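Local structure of nitrate regulatory protein (Klebsiella oxytoca, 4AKK) at residues A[185-190]-A[238-243]; A[191-196]-A[295-300]. The protein senses nitrate and nitrite and, in response, binds the nasF operon leader RNA at its factor-independent terminator to bring about transcription antitermination. All blocks are in the same frame, centred on the assembly; numbering follows the deposited sequence.

Interaction 1: residues A[185-190]-A[238-243]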
ATOM      1  N   ARG A 185       2.506 -17.210   2.203  1.00 37.86           N
ATOM      2  CA  ARG A 185       1.682 -17.951   3.166  1.00 38.81           C
ATOM      3  C   ARG A 185       1.405 -17.135   4.418  1.00 35.64           C
ATOM      4  O   ARG A 185       0.319 -17.218   4.983  1.00 32.83           O
ATOM      5  CB  ARG A 185       2.343 -19.269   3.578  1.00 35.10           C
ATOM      6  CG  ARG A 185       2.184 -20.392   2.576  1.00 37.72           C
ATOM      7  CD  ARG A 185       2.898 -21.652   3.053  1.00 39.72           C
ATOM      8  NE  ARG A 185       2.935 -22.643   1.987  1.00 47.51           N
ATOM      9  CZ  ARG A 185       1.982 -23.543   1.775  1.00 43.69           C
ATOM     10  NH1 ARG A 185       0.920 -23.586   2.565  1.00 40.31           N
ATOM     11  NH2 ARG A 185       2.093 -24.398   0.769  1.00 46.14           N
ATOM     12  N   MET A 186       2.393 -16.358   4.854  1.00 35.26           N
ATOM     13  CA  MET A 186       2.226 -15.524   6.033  1.00 35.95           C
ATOM     14  C   MET A 186       1.176 -14.455   5.793  1.00 33.58           C
ATOM     15  O   MET A 186       0.344 -14.197   6.654  1.00 32.80           O
ATOM     16  CB  MET A 186       3.551 -14.893   6.483  1.00 36.34           C
ATOM     17  CG  MET A 186       4.408 -15.826   7.324  1.00 44.45           C
ATOM     18  SD  MET A 186       3.947 -15.952   9.076  1.00 36.08           S
ATOM     19  CE  MET A 186       2.210 -15.607   9.059  1.00 36.24           C
ATOM     20  N   VAL A 187       1.202 -13.843   4.617  1.00 36.02           N
ATOM     21  CA  VAL A 187       0.219 -12.812   4.308  1.00 36.39           C
ATOM     22  C   VAL A 187      -1.195 -13.391   4.170  1.00 28.90           C
ATOM     23  O   VAL A 187      -2.162 -12.802   4.656  1.00 32.13           O
ATOM     24  CB  VAL A 187       0.616 -12.007   3.055  1.00 35.93           C
ATOM     25  CG1 VAL A 187      -0.560 -11.163   2.558  1.00 34.43           C
ATOM     26  CG2 VAL A 187       1.804 -11.121   3.374  1.00 38.91           C
ATOM     27  N   ALA A 188      -1.308 -14.542   3.518  1.00 33.46           N
ATOM     28  CA  ALA A 188      -2.590 -15.241   3.409  1.00 30.45           C
ATOM     29  C   ALA A 188      -3.162 -15.559   4.793  1.00 33.54           C
ATOM     30  O   ALA A 188      -4.354 -15.371   5.040  1.00 32.32           O
ATOM     31  CB  ALA A 188      -2.429 -16.532   2.588  1.00 30.82           C
ATOM     32  N   LEU A 189      -2.308 -16.054   5.688  1.00 31.17           N
ATOM     33  CA  LEU A 189      -2.701 -16.335   7.062  1.00 34.39           C
ATOM     34  C   LEU A 189      -3.128 -15.068   7.810  1.00 30.12           C
ATOM     35  O   LEU A 189      -4.193 -15.032   8.439  1.00 29.98           O
ATOM     36  CB  LEU A 189      -1.552 -17.018   7.817  1.00 36.89           C
ATOM     37  CG  LEU A 189      -1.748 -17.173   9.326  1.00 34.65           C
ATOM     38  CD1 LEU A 189      -2.916 -18.104   9.607  1.00 37.69           C
ATOM     39  CD2 LEU A 189      -0.473 -17.682  10.005  1.00 39.39           C
ATOM     40  N   TYR A 190      -2.292 -14.037   7.741  1.00 30.29           N
ATOM     41  CA  TYR A 190      -2.601 -12.762   8.379  1.00 32.15           C
ATOM     42  C   TYR A 190      -3.935 -12.230   7.863  1.00 30.99           C
ATOM     43  O   TYR A 190      -4.766 -11.766   8.637  1.00 25.38           O
ATOM     44  CB  TYR A 190      -1.495 -11.730   8.113  1.00 30.11           C
ATOM     45  CG  TYR A 190      -1.887 -10.336   8.526  1.00 32.99           C
ATOM     46  CD1 TYR A 190      -2.059 -10.016   9.866  1.00 36.09           C
ATOM     47  CD2 TYR A 190      -2.103  -9.343   7.581  1.00 33.70           C
ATOM     48  CE1 TYR A 190      -2.429  -8.752  10.257  1.00 36.61           C
ATOM     49  CE2 TYR A 190      -2.478  -8.069   7.964  1.00 40.01           C
ATOM     50  CZ  TYR A 190      -2.642  -7.783   9.308  1.00 41.39           C
ATOM     51  OH  TYR A 190      -3.012  -6.524   9.706  1.00 51.14           O
ATOM     52  N   GLN A 238      -8.077 -15.478  -0.190  1.00 38.12           N
ATOM     53  CA  GLN A 238      -8.418 -16.346  -1.307  1.00 40.81           C
ATOM     54  C   GLN A 238      -7.463 -16.173  -2.470  1.00 37.40           C
ATOM     55  O   GLN A 238      -7.081 -17.142  -3.101  1.00 41.12           O
ATOM     56  CB  GLN A 238      -9.854 -16.108  -1.761  1.00 47.93           C
ATOM     57  CG  GLN A 238     -10.875 -16.461  -0.690  1.00 54.34           C
ATOM     58  CD  GLN A 238     -12.286 -16.537  -1.231  1.00 64.43           C
ATOM     59  OE1 GLN A 238     -13.121 -15.674  -0.945  1.00 56.49           O
ATOM     60  NE2 GLN A 238     -12.558 -17.572  -2.025  1.00 64.87           N
ATOM     61  N   ALA A 239      -7.076 -14.937  -2.752  1.00 36.22           N
ATOM     62  CA  ALA A 239      -6.102 -14.694  -3.802  1.00 38.40           C
ATOM     63  C   ALA A 239      -4.750 -15.341  -3.491  1.00 40.22           C
ATOM     64  O   ALA A 239      -4.035 -15.747  -4.400  1.00 44.33           O
ATOM     65  CB  ALA A 239      -5.935 -13.197  -4.045  1.00 38.49           C
ATOM     66  N   LEU A 240      -4.401 -15.458  -2.217  1.00 34.51           N
ATOM     67  CA  LEU A 240      -3.032 -15.841  -1.875  1.00 37.22           C
ATOM     68  C   LEU A 240      -2.851 -17.256  -1.383  1.00 36.78           C
ATOM     69  O   LEU A 240      -1.728 -17.752  -1.341  1.00 38.62           O
ATOM     70  CB  LEU A 240      -2.453 -14.894  -0.837  1.00 36.17           C
ATOM     71  CG  LEU A 240      -2.192 -13.486  -1.359  1.00 40.45           C
ATOM     72  CD1 LEU A 240      -1.833 -12.583  -0.202  1.00 36.32           C
ATOM     73  CD2 LEU A 240      -1.082 -13.516  -2.414  1.00 37.91           C
ATOM     74  N   ALA A 241      -3.942 -17.906  -1.001  1.00 39.83           N
ATOM     75  CA  ALA A 241      -3.842 -19.234  -0.405  1.00 40.69           C
ATOM     76  C   ALA A 241      -3.736 -20.331  -1.461  1.00 42.02           C
ATOM     77  O   ALA A 241      -3.885 -20.078  -2.655  1.00 38.82           O
ATOM     78  CB  ALA A 241      -5.020 -19.497   0.533  1.00 35.69           C
ATOM     79  N   GLN A 242      -3.478 -21.552  -1.008  1.00 43.84           N
ATOM     80  CA  GLN A 242      -3.354 -22.690  -1.909  1.00 43.75           C
ATOM     81  C   GLN A 242      -4.730 -23.274  -2.201  1.00 42.15           C
ATOM     82  O   GLN A 242      -5.639 -23.171  -1.377  1.00 42.99           O
ATOM     83  CB  GLN A 242      -2.430 -23.746  -1.294  1.00 41.87           C
ATOM     84  CG  GLN A 242      -1.018 -23.217  -1.014  1.00 44.35           C
ATOM     85  CD  GLN A 242      -0.284 -22.815  -2.290  1.00 54.96           C
ATOM     86  OE1 GLN A 242      -0.244 -23.578  -3.258  1.00 56.78           O
ATOM     87  NE2 GLN A 242       0.298 -21.614  -2.297  1.00 48.15           N
ATOM     88  N   PRO A 243      -4.892 -23.890  -3.383  1.00 48.77           N
ATOM     89  CA  PRO A 243      -6.204 -24.408  -3.785  1.00 45.93           C
ATOM     90  C   PRO A 243      -6.855 -25.349  -2.765  1.00 44.05           C
ATOM     91  O   PRO A 243      -8.071 -25.282  -2.598  1.00 46.93           O
ATOM     92  CB  PRO A 243      -5.901 -25.131  -5.103  1.00 50.04           C
ATOM     93  CG  PRO A 243      -4.743 -24.356  -5.661  1.00 47.18           C
ATOM     94  CD  PRO A 243      -3.895 -24.018  -4.465  1.00 41.20           C
TER

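Interaction 2: residues A[191-196]-A[295-300]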
ATOM      1  N   SER A 191      -4.127 -12.290   6.547  1.00 29.39           N
ATOM      2  CA  SER A 191      -5.384 -11.835   5.966  1.00 31.14           C
ATOM      3  C   SER A 191      -6.532 -12.583   6.614  1.00 32.09           C
ATOM      4  O   SER A 191      -7.531 -11.988   6.996  1.00 33.29           O
ATOM      5  CB  SER A 191      -5.423 -12.069   4.459  1.00 30.28           C
ATOM      6  OG  SER A 191      -4.354 -11.408   3.813  1.00 29.87           O
ATOM      7  N   PHE A 192      -6.389 -13.899   6.717  1.00 31.55           N
ATOM      8  CA  PHE A 192      -7.436 -14.728   7.280  1.00 31.59           C
ATOM      9  C   PHE A 192      -7.653 -14.395   8.760  1.00 31.18           C
ATOM     10  O   PHE A 192      -8.788 -14.261   9.211  1.00 28.86           O
ATOM     11  CB  PHE A 192      -7.082 -16.211   7.104  1.00 32.02           C
ATOM     12  CG  PHE A 192      -8.190 -17.144   7.480  1.00 37.97           C
ATOM     13  CD1 PHE A 192      -8.382 -17.514   8.802  1.00 33.84           C
ATOM     14  CD2 PHE A 192      -9.047 -17.648   6.510  1.00 33.72           C
ATOM     15  CE1 PHE A 192      -9.406 -18.375   9.152  1.00 35.00           C
ATOM     16  CE2 PHE A 192     -10.073 -18.507   6.857  1.00 34.02           C
ATOM     17  CZ  PHE A 192     -10.253 -18.869   8.176  1.00 32.79           C
ATOM     18  N   MET A 193      -6.559 -14.280   9.511  1.00 29.82           N
ATOM     19  CA  MET A 193      -6.635 -13.997  10.937  1.00 30.46           C
ATOM     20  C   MET A 193      -7.367 -12.673  11.150  1.00 32.19           C
ATOM     21  O   MET A 193      -8.163 -12.519  12.082  1.00 33.69           O
ATOM     22  CB  MET A 193      -5.224 -13.915  11.557  1.00 33.67           C
ATOM     23  CG  MET A 193      -4.552 -15.268  11.861  1.00 32.67           C
ATOM     24  SD  MET A 193      -2.806 -15.137  12.371  1.00 32.02           S
ATOM     25  CE  MET A 193      -2.998 -14.541  14.033  1.00 35.22           C
ATOM     26  N   GLN A 194      -7.085 -11.718  10.274  1.00 30.80           N
ATOM     27  CA  GLN A 194      -7.656 -10.385  10.380  1.00 35.33           C
ATOM     28  C   GLN A 194      -9.152 -10.381  10.039  1.00 27.42           C
ATOM     29  O   GLN A 194      -9.942  -9.727  10.711  1.00 27.22           O
ATOM     30  CB  GLN A 194      -6.885  -9.406   9.485  1.00 33.13           C
ATOM     31  CG  GLN A 194      -7.223  -7.950   9.744  1.00 38.33           C
ATOM     32  CD  GLN A 194      -6.939  -7.526  11.174  1.00 42.16           C
ATOM     33  OE1 GLN A 194      -7.863  -7.287  11.958  1.00 38.65           O
ATOM     34  NE2 GLN A 194      -5.661  -7.439  11.524  1.00 39.25           N
ATOM     35  N   GLY A 195      -9.542 -11.121   9.008  1.00 26.81           N
ATOM     36  CA  GLY A 195     -10.952 -11.248   8.693  1.00 28.13           C
ATOM     37  C   GLY A 195     -11.723 -11.868   9.855  1.00 27.62           C
ATOM     38  O   GLY A 195     -12.855 -11.474  10.157  1.00 28.29           O
ATOM     39  N   LYS A 196     -11.094 -12.847  10.499  1.00 28.43           N
ATOM     40  CA  LYS A 196     -11.693 -13.603  11.598  1.00 29.19           C
ATOM     41  C   LYS A 196     -11.812 -12.710  12.818  1.00 31.12           C
ATOM     42  O   LYS A 196     -12.787 -12.794  13.561  1.00 30.07           O
ATOM     43  CB  LYS A 196     -10.814 -14.819  11.910  1.00 30.46           C
ATOM     44  CG  LYS A 196     -11.239 -15.661  13.085  1.00 30.63           C
ATOM     45  CD  LYS A 196     -10.428 -16.967  13.108  1.00 38.49           C
ATOM     46  CE  LYS A 196     -10.652 -17.763  14.387  1.00 36.20           C
ATOM     47  NZ  LYS A 196      -9.831 -17.255  15.519  1.00 34.07           N
ATOM     48  N   GLY A 295     -11.087 -23.763  12.529  1.00 36.53           N
ATOM     49  CA  GLY A 295     -10.696 -25.033  11.933  1.00 35.89           C
ATOM     50  C   GLY A 295      -9.803 -24.819  10.730  1.00 39.53           C
ATOM     51  O   GLY A 295      -8.727 -25.410  10.615  1.00 42.92           O
ATOM     52  N   VAL A 296     -10.237 -23.942   9.833  1.00 37.38           N
ATOM     53  CA  VAL A 296      -9.447 -23.627   8.659  1.00 36.83           C
ATOM     54  C   VAL A 296      -8.124 -22.956   9.024  1.00 41.40           C
ATOM     55  O   VAL A 296      -7.082 -23.262   8.444  1.00 37.64           O
ATOM     56  CB  VAL A 296     -10.228 -22.741   7.678  1.00 39.12           C
ATOM     57  CG1 VAL A 296      -9.313 -22.259   6.597  1.00 29.61           C
ATOM     58  CG2 VAL A 296     -11.394 -23.514   7.077  1.00 46.55           C
ATOM     59  N   GLU A 297      -8.165 -22.042   9.988  1.00 36.90           N
ATOM     60  CA  GLU A 297      -6.970 -21.318  10.391  1.00 36.73           C
ATOM     61  C   GLU A 297      -5.898 -22.271  10.935  1.00 39.07           C
ATOM     62  O   GLU A 297      -4.700 -22.082  10.698  1.00 38.48           O
ATOM     63  CB  GLU A 297      -7.340 -20.270  11.447  1.00 42.20           C
ATOM     64  CG  GLU A 297      -6.176 -19.473  11.995  1.00 39.28           C
ATOM     65  CD  GLU A 297      -6.596 -18.555  13.147  1.00 43.80           C
ATOM     66  OE1 GLU A 297      -7.605 -18.850  13.839  1.00 36.88           O
ATOM     67  OE2 GLU A 297      -5.906 -17.537  13.362  1.00 34.61           O
ATOM     68  N   GLU A 298      -6.330 -23.285  11.679  1.00 37.31           N
ATOM     69  CA  GLU A 298      -5.400 -24.285  12.198  1.00 42.46           C
ATOM     70  C   GLU A 298      -4.731 -25.052  11.053  1.00 42.27           C
ATOM     71  O   GLU A 298      -3.561 -25.430  11.147  1.00 41.08           O
ATOM     72  CB  GLU A 298      -6.113 -25.244  13.160  1.00 42.42           C
ATOM     73  CG  GLU A 298      -6.618 -24.558  14.420  1.00 43.08           C
ATOM     74  CD  GLU A 298      -7.256 -25.515  15.407  1.00 52.04           C
ATOM     75  OE1 GLU A 298      -7.923 -26.474  14.965  1.00 58.45           O
ATOM     76  OE2 GLU A 298      -7.096 -25.300  16.628  1.00 56.38           O
ATOM     77  N   LEU A 299      -5.464 -25.258   9.965  1.00 35.95           N
ATOM     78  CA  LEU A 299      -4.904 -25.952   8.815  1.00 42.58           C
ATOM     79  C   LEU A 299      -3.823 -25.094   8.172  1.00 44.13           C
ATOM     80  O   LEU A 299      -2.771 -25.594   7.753  1.00 38.64           O
ATOM     81  CB  LEU A 299      -5.985 -26.278   7.781  1.00 45.94           C
ATOM     82  CG  LEU A 299      -5.422 -26.666   6.401  1.00 55.57           C
ATOM     83  CD1 LEU A 299      -4.744 -28.037   6.429  1.00 52.68           C
ATOM     84  CD2 LEU A 299      -6.480 -26.622   5.302  1.00 51.43           C
ATOM     85  N   LEU A 300      -4.081 -23.794   8.092  1.00 41.43           N
ATOM     86  CA  LEU A 300      -3.131 -22.901   7.444  1.00 37.56           C
ATOM     87  C   LEU A 300      -1.800 -22.962   8.179  1.00 33.98           C
ATOM     88  O   LEU A 300      -0.741 -22.997   7.564  1.00 38.40           O
ATOM     89  CB  LEU A 300      -3.657 -21.469   7.414  1.00 34.07           C
ATOM     90  CG  LEU A 300      -5.001 -21.235   6.722  1.00 38.83           C
ATOM     91  CD1 LEU A 300      -5.360 -19.740   6.770  1.00 33.98           C
ATOM     92  CD2 LEU A 300      -4.958 -21.756   5.281  1.00 38.15           C
TER
HETATM   93  O   HOH W   1      -6.552 -16.371  15.631  1.00 34.41           O

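Interaction 1: residues A[185-190]-A[238-243]
With its chi1 at -69°, Leu240 sets CG opposite its own carbonyl carbon and, extended from there to CD1, reaches Val187, whose CG1 stands trans to the backbone nitrogen (chi1 167°). The two methyls, Val187 CG1 and Leu240 CD1, are 3.4 Å apart, tighter than ordinary van der Waals contact, while the side chains themselves run at a slant to each other. One residue on, Ala188 brings the backbones together: its CB points at the other segment and sits 3.8 Å from Leu240 CB, and the CA atoms of Ala188 and Leu240 are only 5.3 Å apart. The small side chain of Ala188 is consistent with so close an approach. Ala188 CB also lies 4.4 Å from Ala241 CB, just where the chain leaves helix 217-240. The contact thus joins the early part of helix 180-212 to the C-terminal end of helix 217-240 within the all-helical nitrate-sensing NIT domain, and Val343 of helix 341-358 packs on both Val187 and Leu240. Arg185 starts away from the partner, but its extended chain carries the guanidinium to Gln242, the N-cap residue of helix 243-252. Here Arg185 NH2 comes 3.8 Å from Gln242 CG, a contact with the aliphatic part of the glutamine; the guanidinium and amide planes are 29° apart.

Interaction 2: residues A[191-196]-A[295-300]
Phe192 lays its ring across segment 295-300 of helix 277-312, touching three residues along it. Its CE1 is 3.6 Å from Glu297 CB, CE2 is 3.8 Å from Val296 CG1, and near the root of the ring CG lies 3.9 Å from Leu300 CD1. The atoms touching the ring come in obliquely; the Val296 and Leu300 side chains cross that of Phe192 at about a right angle. Phe237 of helix 217-240 adds an edge-to-face ring contact, so the phenyl group is packed from a third helix as well.

Beyond the ring, the glutamate turns from apolar packing to polar work. Its chain stands fully stretched (chi1 178°, chi2 -174°), which carries the carboxylate over to segment 191-196. There Glu297 OE1 forms a salt bridge with Lys196 NZ at 3.2 Å, with only a weak hydrogen bond in it. A water receives a weak hydrogen bond from Lys196 NZ and donates a shorter one, 2.6 Å, to Glu297 OE2, bridging the pair a second way. Met193 CG comes to 3.0 Å from Glu297 OE2, a tight approach to the same oxygen.

Both charges have further partners. Ser67 hydrogen-bonds Glu297 OE2 and Arg294 adds a salt bridge at OE1, while Gln74 and His71 take up Lys196 NZ. Two positive groups at one buried carboxylate should help to keep it ionised. The segment axes approach to 10.7 Å and run 160° apart in direction, a nearly antiparallel pair whose apolar layer borders a buried polar network, inside the helical bundle of the NIT domain.

How the interactions relate
The two interactions follow each other on helix 180-212: residues 185-190 serve interaction 1 and the next residues, 191-196, serve interaction 2. Their centres are about 9 Å apart, and they touch where Leu189 CD1 packs 4.1 Å from Leu300 CB. Along the chain the segments alternate, in the order 185-190, 191-196, 238-243, 295-300, so the two connections cross. Helix 180-212 meets both partner helices along these consecutive segments; interaction 1 is its contact with the end of helix 217-240 and interaction 2 that with helix 277-312. All four segments fall within the NIT range, and the shared helix ties these later helices of the nitrate receptor together, with interaction 2 the more deeply buried.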